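Local atomic coordinates of transcriptional regulator, LacI family (Arthrobacter sp., PDB entry 4RKQ), a protein that probably regulates transcription as a dimeric LacI-family regulator whose periplasmic-binding-protein-like core is expected to bind a small effector such as a sugar. Residues I131-P145 and S165-A178. Sequence-based numbering, arbitrary orientation.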
ATOM      1  N   ILE A 131     -26.413   5.378  15.048  1.00 23.79           N
ATOM      2  CA  ILE A 131     -24.970   5.388  14.728  1.00 27.66           C
ATOM      3  C   ILE A 131     -24.292   4.091  15.136  1.00 26.04           C
ATOM      4  O   ILE A 131     -24.679   3.480  16.130  1.00 22.38           O
ATOM      5  CB  ILE A 131     -24.304   6.590  15.412  1.00 25.06           C
ATOM      6  CG1 ILE A 131     -24.863   7.850  14.769  1.00 27.98           C
ATOM      7  CG2 ILE A 131     -22.784   6.552  15.239  1.00 25.89           C
ATOM      8  CD1 ILE A 131     -24.425   9.155  15.386  1.00 33.86           C
ATOM      9  N   ALA A 132     -23.273   3.649  14.393  1.00 24.23           N
ATOM     10  CA  ALA A 132     -22.506   2.468  14.813  1.00 22.57           C
ATOM     11  C   ALA A 132     -21.034   2.785  14.693  1.00 19.60           C
ATOM     12  O   ALA A 132     -20.656   3.572  13.837  1.00 21.70           O
ATOM     13  CB  ALA A 132     -22.866   1.261  13.992  1.00 21.67           C
ATOM     14  N   TYR A 133     -20.231   2.258  15.617  1.00 21.87           N
ATOM     15  CA  TYR A 133     -18.764   2.429  15.570  1.00 16.76           C
ATOM     16  C   TYR A 133     -18.228   1.040  15.368  1.00 20.13           C
ATOM     17  O   TYR A 133     -18.601   0.138  16.078  1.00 23.48           O
ATOM     18  CB  TYR A 133     -18.177   3.012  16.864  1.00 20.99           C
ATOM     19  CG  TYR A 133     -16.661   3.043  16.816  1.00 24.97           C
ATOM     20  CD1 TYR A 133     -15.990   3.869  15.934  1.00 30.93           C
ATOM     21  CD2 TYR A 133     -15.911   2.198  17.625  1.00 25.53           C
ATOM     22  CE1 TYR A 133     -14.594   3.867  15.865  1.00 32.29           C
ATOM     23  CE2 TYR A 133     -14.530   2.202  17.580  1.00 27.62           C
ATOM     24  CZ  TYR A 133     -13.875   3.028  16.710  1.00 41.98           C
ATOM     25  OH  TYR A 133     -12.495   2.984  16.689  1.00 38.68           O
ATOM     26  N   LEU A 134     -17.370   0.882  14.380  1.00 18.84           N
ATOM     27  CA  LEU A 134     -16.777  -0.393  14.098  1.00 19.05           C
ATOM     28  C   LEU A 134     -15.332  -0.340  14.591  1.00 25.69           C
ATOM     29  O   LEU A 134     -14.519   0.394  14.080  1.00 21.01           O
ATOM     30  CB  LEU A 134     -16.855  -0.670  12.597  1.00 23.36           C
ATOM     31  CG  LEU A 134     -15.958  -1.817  12.131  1.00 26.37           C
ATOM     32  CD1 LEU A 134     -16.334  -3.127  12.797  1.00 22.87           C
ATOM     33  CD2 LEU A 134     -16.043  -1.887  10.629  1.00 24.51           C
ATOM     34  N   GLU A 135     -15.027  -1.200  15.545  1.00 19.51           N
ATOM     35  CA  GLU A 135     -13.779  -1.182  16.285  1.00 19.43           C
ATOM     36  C   GLU A 135     -12.878  -2.268  15.708  1.00 22.64           C
ATOM     37  O   GLU A 135     -13.355  -3.307  15.320  1.00 25.33           O
ATOM     38  CB  GLU A 135     -14.132  -1.529  17.750  1.00 28.33           C
ATOM     39  CG  GLU A 135     -12.996  -1.763  18.716  1.00 29.04           C
ATOM     40  CD  GLU A 135     -12.272  -0.484  19.029  1.00 44.49           C
ATOM     41  OE1 GLU A 135     -11.702   0.087  18.084  1.00 32.25           O
ATOM     42  OE2 GLU A 135     -12.272  -0.054  20.205  1.00 30.73           O
ATOM     43  N   ALA A 136     -11.569  -2.071  15.741  1.00 23.07           N
ATOM     44  CA  ALA A 136     -10.638  -3.144  15.366  1.00 18.21           C
ATOM     45  C   ALA A 136     -10.355  -3.971  16.642  1.00 22.40           C
ATOM     46  O   ALA A 136      -9.947  -3.409  17.674  1.00 25.53           O
ATOM     47  CB  ALA A 136      -9.365  -2.535  14.848  1.00 20.98           C
ATOM     48  N   GLY A 137     -10.577  -5.271  16.590  1.00 28.99           N
ATOM     49  CA  GLY A 137     -10.277  -6.126  17.745  1.00 29.97           C
ATOM     50  C   GLY A 137     -11.074  -7.410  17.724  1.00 23.63           C
ATOM     51  O   GLY A 137     -11.532  -7.866  16.674  1.00 32.65           O
ATOM     52  N   SER A 138     -11.275  -7.962  18.914  1.00 37.97           N
ATOM     53  CA  SER A 138     -11.959  -9.245  19.127  1.00 34.90           C
ATOM     54  C   SER A 138     -12.869  -9.075  20.348  1.00 40.83           C
ATOM     55  O   SER A 138     -12.544  -8.306  21.241  1.00 47.05           O
ATOM     56  CB  SER A 138     -10.929 -10.348  19.402  1.00 35.96           C
ATOM     57  OG  SER A 138     -11.569 -11.572  19.688  1.00 71.91           O
ATOM     58  N   ALA A 139     -14.004  -9.771  20.396  1.00 39.57           N
ATOM     59  CA  ALA A 139     -14.850  -9.779  21.606  1.00 46.93           C
ATOM     60  C   ALA A 139     -15.036 -11.197  22.180  1.00 52.35           C
ATOM     61  O   ALA A 139     -16.043 -11.474  22.852  1.00 38.71           O
ATOM     62  CB  ALA A 139     -16.201  -9.146  21.302  1.00 68.20           C
ATOM     63  N   SER A 140     -14.053 -12.081  21.962  1.00 50.68           N
ATOM     64  CA  SER A 140     -14.195 -13.506  22.342  1.00 38.98           C
ATOM     65  C   SER A 140     -14.289 -13.774  23.858  1.00 44.03           C
ATOM     66  O   SER A 140     -14.832 -14.828  24.244  1.00 34.77           O
ATOM     67  CB  SER A 140     -13.109 -14.390  21.681  1.00 51.00           C
ATOM     68  OG  SER A 140     -11.804 -13.841  21.821  1.00 48.71           O
ATOM     69  N   GLU A 141     -13.822 -12.821  24.691  1.00 37.88           N
ATOM     70  CA  GLU A 141     -13.815 -12.954  26.168  1.00 54.34           C
ATOM     71  C   GLU A 141     -14.872 -12.119  26.921  1.00 64.04           C
ATOM     72  O   GLU A 141     -14.763 -11.959  28.140  1.00 45.98           O
ATOM     73  CB  GLU A 141     -12.417 -12.607  26.732  1.00 36.12           C
ATOM     74  CG  GLU A 141     -11.252 -13.384  26.083  1.00 35.96           C
ATOM     75  CD  GLU A 141      -9.896 -13.074  26.712  1.00 57.84           C
ATOM     76  OE1 GLU A 141      -9.802 -13.046  27.959  1.00 48.86           O
ATOM     77  OE2 GLU A 141      -8.915 -12.879  25.964  1.00 47.46           O
ATOM     78  N   SER A 142     -15.883 -11.583  26.237  1.00 38.29           N
ATOM     79  CA  SER A 142     -16.914 -10.771  26.955  1.00 62.64           C
ATOM     80  C   SER A 142     -18.354 -10.990  26.451  1.00 65.09           C
ATOM     81  O   SER A 142     -18.561 -11.423  25.305  1.00 43.49           O
ATOM     82  CB  SER A 142     -16.550  -9.269  26.964  1.00 68.19           C
ATOM     83  OG  SER A 142     -16.334  -8.770  25.655  1.00 51.67           O
ATOM     84  N   ASP A 143     -19.329 -10.707  27.325  1.00 50.95           N
ATOM     85  CA  ASP A 143     -20.766 -10.939  27.047  1.00 84.65           C
ATOM     86  C   ASP A 143     -21.226 -10.192  25.787  1.00 62.39           C
ATOM     87  O   ASP A 143     -21.999 -10.721  24.981  1.00 41.03           O
ATOM     88  CB  ASP A 143     -21.638 -10.529  28.255  1.00 79.97           C
ATOM     89  N   GLU A 144     -20.756  -8.957  25.629  1.00 62.57           N
ATOM     90  CA  GLU A 144     -20.995  -8.179  24.405  1.00 61.68           C
ATOM     91  C   GLU A 144     -19.724  -7.400  24.061  1.00 70.61           C
ATOM     92  O   GLU A 144     -18.828  -7.284  24.902  1.00 73.32           O
ATOM     93  CB  GLU A 144     -22.172  -7.215  24.609  1.00 74.09           C
ATOM     94  CG  GLU A 144     -23.533  -7.899  24.681  1.00 90.81           C
ATOM     95  CD  GLU A 144     -24.656  -6.945  25.041  1.00123.48           C
ATOM     96  OE1 GLU A 144     -24.462  -6.105  25.944  1.00 74.28           O
ATOM     97  OE2 GLU A 144     -25.740  -7.043  24.427  1.00 65.76           O
ATOM     98  N   PRO A 145     -19.629  -6.874  22.822  1.00 72.18           N
ATOM     99  CA  PRO A 145     -18.514  -5.973  22.472  1.00 57.31           C
ATOM    100  C   PRO A 145     -18.349  -4.798  23.458  1.00102.98           C
ATOM    101  O   PRO A 145     -19.345  -4.207  23.854  1.00 39.63           O
ATOM    102  CB  PRO A 145     -18.922  -5.443  21.084  1.00 70.47           C
ATOM    103  CG  PRO A 145     -19.804  -6.494  20.501  1.00 67.67           C
ATOM    104  CD  PRO A 145     -20.495  -7.169  21.658  1.00 92.54           C
ATOM    105  N   SER A 165     -27.964   7.121  20.853  1.00 44.19           N
ATOM    106  CA  SER A 165     -28.299   5.717  20.842  1.00 55.86           C
ATOM    107  C   SER A 165     -27.402   5.165  19.757  1.00 51.42           C
ATOM    108  O   SER A 165     -27.543   5.517  18.567  1.00 47.61           O
ATOM    109  CB  SER A 165     -29.773   5.520  20.496  1.00 76.76           C
ATOM    110  OG  SER A 165     -30.113   4.153  20.515  1.00 68.14           O
ATOM    111  N   TRP A 166     -26.436   4.353  20.166  1.00 34.12           N
ATOM    112  CA  TRP A 166     -25.387   3.905  19.228  1.00 32.85           C
ATOM    113  C   TRP A 166     -25.041   2.465  19.503  1.00 27.17           C
ATOM    114  O   TRP A 166     -25.337   1.979  20.566  1.00 30.18           O
ATOM    115  CB  TRP A 166     -24.146   4.809  19.336  1.00 27.11           C
ATOM    116  CG  TRP A 166     -23.391   4.667  20.625  1.00 32.50           C
ATOM    117  CD1 TRP A 166     -23.699   5.225  21.827  1.00 37.20           C
ATOM    118  CD2 TRP A 166     -22.193   3.922  20.818  1.00 30.52           C
ATOM    119  NE1 TRP A 166     -22.774   4.862  22.770  1.00 26.07           N
ATOM    120  CE2 TRP A 166     -21.833   4.061  22.170  1.00 31.53           C
ATOM    121  CE3 TRP A 166     -21.389   3.143  19.974  1.00 27.68           C
ATOM    122  CZ2 TRP A 166     -20.701   3.459  22.705  1.00 32.88           C
ATOM    123  CZ3 TRP A 166     -20.256   2.540  20.517  1.00 29.02           C
ATOM    124  CH2 TRP A 166     -19.929   2.697  21.871  1.00 39.01           C
ATOM    125  N   SER A 167     -24.414   1.774  18.543  1.00 25.94           N
ATOM    126  CA  SER A 167     -24.004   0.401  18.746  1.00 21.76           C
ATOM    127  C   SER A 167     -22.524   0.229  18.454  1.00 30.88           C
ATOM    128  O   SER A 167     -21.986   0.933  17.636  1.00 22.58           O
ATOM    129  CB  SER A 167     -24.741  -0.531  17.816  1.00 36.08           C
ATOM    130  OG  SER A 167     -26.119  -0.347  17.925  1.00 39.34           O
ATOM    131  N   LEU A 168     -21.912  -0.751  19.101  1.00 29.47           N
ATOM    132  CA  LEU A 168     -20.535  -1.145  18.853  1.00 28.63           C
ATOM    133  C   LEU A 168     -20.446  -2.456  18.076  1.00 31.59           C
ATOM    134  O   LEU A 168     -21.057  -3.455  18.443  1.00 34.17           O
ATOM    135  CB  LEU A 168     -19.805  -1.314  20.172  1.00 27.57           C
ATOM    136  CG  LEU A 168     -18.320  -1.692  20.083  1.00 24.27           C
ATOM    137  CD1 LEU A 168     -17.504  -0.542  19.512  1.00 26.26           C
ATOM    138  CD2 LEU A 168     -17.817  -2.062  21.489  1.00 43.49           C
ATOM    139  N   ILE A 169     -19.636  -2.435  17.015  1.00 26.63           N
ATOM    140  CA  ILE A 169     -19.275  -3.625  16.232  1.00 24.16           C
ATOM    141  C   ILE A 169     -17.766  -3.761  16.367  1.00 21.24           C
ATOM    142  O   ILE A 169     -17.056  -2.746  16.428  1.00 22.33           O
ATOM    143  CB  ILE A 169     -19.587  -3.443  14.736  1.00 23.80           C
ATOM    144  CG1 ILE A 169     -20.976  -2.855  14.532  1.00 37.98           C
ATOM    145  CG2 ILE A 169     -19.448  -4.769  13.975  1.00 35.44           C
ATOM    146  CD1 ILE A 169     -21.159  -2.320  13.140  1.00 31.34           C
ATOM    147  N   VAL A 170     -17.315  -4.998  16.480  1.00 19.55           N
ATOM    148  CA  VAL A 170     -15.893  -5.324  16.591  1.00 22.50           C
ATOM    149  C   VAL A 170     -15.574  -6.334  15.506  1.00 25.15           C
ATOM    150  O   VAL A 170     -16.355  -7.213  15.230  1.00 27.26           O
ATOM    151  CB  VAL A 170     -15.553  -5.900  17.970  1.00 31.74           C
ATOM    152  CG1 VAL A 170     -14.079  -6.258  18.069  1.00 37.53           C
ATOM    153  CG2 VAL A 170     -15.891  -4.887  19.052  1.00 48.51           C
ATOM    154  N   ALA A 171     -14.451  -6.134  14.828  1.00 24.84           N
ATOM    155  CA  ALA A 171     -13.975  -7.063  13.820  1.00 24.16           C
ATOM    156  C   ALA A 171     -12.445  -6.946  13.739  1.00 26.79           C
ATOM    157  O   ALA A 171     -11.848  -5.929  14.156  1.00 20.40           O
ATOM    158  CB  ALA A 171     -14.616  -6.738  12.467  1.00 18.85           C
ATOM    159  N   GLU A 172     -11.829  -7.967  13.161  1.00 21.61           N
ATOM    160  CA  GLU A 172     -10.396  -7.962  12.866  1.00 19.84           C
ATOM    161  C   GLU A 172     -10.121  -6.868  11.863  1.00 18.80           C
ATOM    162  O   GLU A 172     -10.978  -6.557  11.041  1.00 20.35           O
ATOM    163  CB  GLU A 172      -9.983  -9.330  12.272  1.00 26.65           C
ATOM    164  CG  GLU A 172      -8.524  -9.714  12.421  1.00 53.87           C
ATOM    165  CD  GLU A 172      -8.116 -10.787  11.423  1.00105.32           C
ATOM    166  OE1 GLU A 172      -8.988 -11.581  11.011  1.00 46.79           O
ATOM    167  OE2 GLU A 172      -6.929 -10.836  11.034  1.00 60.31           O
ATOM    168  N   GLU A 173      -8.920  -6.299  11.896  1.00 20.32           N
ATOM    169  CA  GLU A 173      -8.642  -5.071  11.153  1.00 24.70           C
ATOM    170  C   GLU A 173      -8.284  -5.429   9.681  1.00 26.17           C
ATOM    171  O   GLU A 173      -7.150  -5.285   9.284  1.00 20.87           O
ATOM    172  CB  GLU A 173      -7.467  -4.342  11.844  1.00 23.40           C
ATOM    173  CG  GLU A 173      -7.116  -2.940  11.330  1.00 23.54           C
ATOM    174  CD  GLU A 173      -5.900  -2.320  12.011  1.00 31.59           C
ATOM    175  OE1 GLU A 173      -5.511  -2.746  13.112  1.00 31.79           O
ATOM    176  OE2 GLU A 173      -5.330  -1.372  11.477  1.00 29.99           O
ATOM    177  N   THR A 174      -9.223  -5.967   8.914  1.00 21.38           N
ATOM    178  CA  THR A 174      -9.059  -6.143   7.468  1.00 21.97           C
ATOM    179  C   THR A 174     -10.342  -5.656   6.819  1.00 22.29           C
ATOM    180  O   THR A 174     -11.373  -5.558   7.491  1.00 19.89           O
ATOM    181  CB  THR A 174      -8.791  -7.598   7.083  1.00 27.10           C
ATOM    182  OG1 THR A 174      -9.941  -8.380   7.389  1.00 22.01           O
ATOM    183  CG2 THR A 174      -7.555  -8.171   7.836  1.00 26.96           C
ATOM    184  N   ALA A 175     -10.277  -5.315   5.531  1.00 19.77           N
ATOM    185  CA  ALA A 175     -11.474  -4.911   4.782  1.00 16.62           C
ATOM    186  C   ALA A 175     -12.499  -6.029   4.768  1.00 24.30           C
ATOM    187  O   ALA A 175     -13.678  -5.778   4.943  1.00 24.43           O
ATOM    188  CB  ALA A 175     -11.107  -4.486   3.368  1.00 18.67           C
ATOM    189  N   GLU A 176     -12.049  -7.258   4.615  1.00 20.50           N
ATOM    190  CA  GLU A 176     -12.990  -8.367   4.490  1.00 27.37           C
ATOM    191  C   GLU A 176     -13.630  -8.717   5.827  1.00 27.12           C
ATOM    192  O   GLU A 176     -14.833  -9.016   5.857  1.00 26.06           O
ATOM    193  CB  GLU A 176     -12.334  -9.604   3.859  1.00 27.33           C
ATOM    194  CG  GLU A 176     -13.233 -10.846   3.815  1.00 33.62           C
ATOM    195  CD  GLU A 176     -14.550 -10.660   3.040  1.00 40.26           C
ATOM    196  OE1 GLU A 176     -14.749  -9.649   2.307  1.00 35.70           O
ATOM    197  OE2 GLU A 176     -15.422 -11.539   3.159  1.00 36.85           O
ATOM    198  N   ALA A 177     -12.857  -8.695   6.918  1.00 19.54           N
ATOM    199  CA  ALA A 177     -13.442  -8.904   8.240  1.00 34.82           C
ATOM    200  C   ALA A 177     -14.438  -7.793   8.539  1.00 30.57           C
ATOM    201  O   ALA A 177     -15.503  -8.049   9.098  1.00 22.51           O
ATOM    202  CB  ALA A 177     -12.370  -8.979   9.330  1.00 21.97           C
ATOM    203  N   ALA A 178     -14.097  -6.565   8.176  1.00 18.17           N
ATOM    204  CA  ALA A 178     -14.995  -5.429   8.404  1.00 17.74           C
ATOM    205  C   ALA A 178     -16.285  -5.595   7.613  1.00 28.49           C
ATOM    206  O   ALA A 178     -17.354  -5.282   8.127  1.00 23.21           O
ATOM    207  CB  ALA A 178     -14.341  -4.115   8.017  1.00 20.09           C
TER
HETATM  208  O   HOH W   1     -27.013   1.947  16.393  1.00 33.34           O
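Glu135 N gives the shortest bond of the ladder between strands 131-136 and 166-171, 2.7 Å to Ile169 O, with the donor tilted from the carbonyl plane. Ile169 N returns an almost straight bond to Tyr133 O (2.9 Å, 175° at the hydrogen). Tyr133 N to Ser167 O and Ser167 N to Ile131 O continue the ladder one way, Ala171 N to Glu135 O and Gly137 N to Ala171 O the other; Gly137 N comes from above the Ala171 carbonyl plane. A water 2.8 Å from Ile131 O also bonds Ser167 OG. The Glu135 chain, bent at chi2 (71°), leads its carboxylate away from strand 166-171, and OE1 bonds Thr149 OG1. The strands are parallel neighbours joined through helix 150-161, a beta-alpha-beta crossover in the periplasmic-binding-protein-like domain, with 166-171 at the sheet edge within this chain. On the face that carries Leu134 and Ile169, Leu134 CD1 lies 3.7 Å from Ile169 CG2 and also reaches Ala171 CB, while Leu134 CD2 meets Ala178 CB at the start of helix 175-188. On the other face Leu168, CG anti to its N (chi1 -178°), runs alongside Tyr133 and sets CD1 at the ring edge, 3.7 Å from Tyr133 CD2. Its other methyl, CD2, packs 3.6 Å from Pro145 CB, although Pro145 itself is poorly ordered. An alanine at Leu168 would keep only CB and lose both branch methyls, which is likely to open a gap between the edge of the Tyr133 ring and Pro145. Val170 CG2 touches Pro145 CB at 3.7 Å, and CG1 presses against the Gly137 backbone, 3.2 Å from Gly137 C.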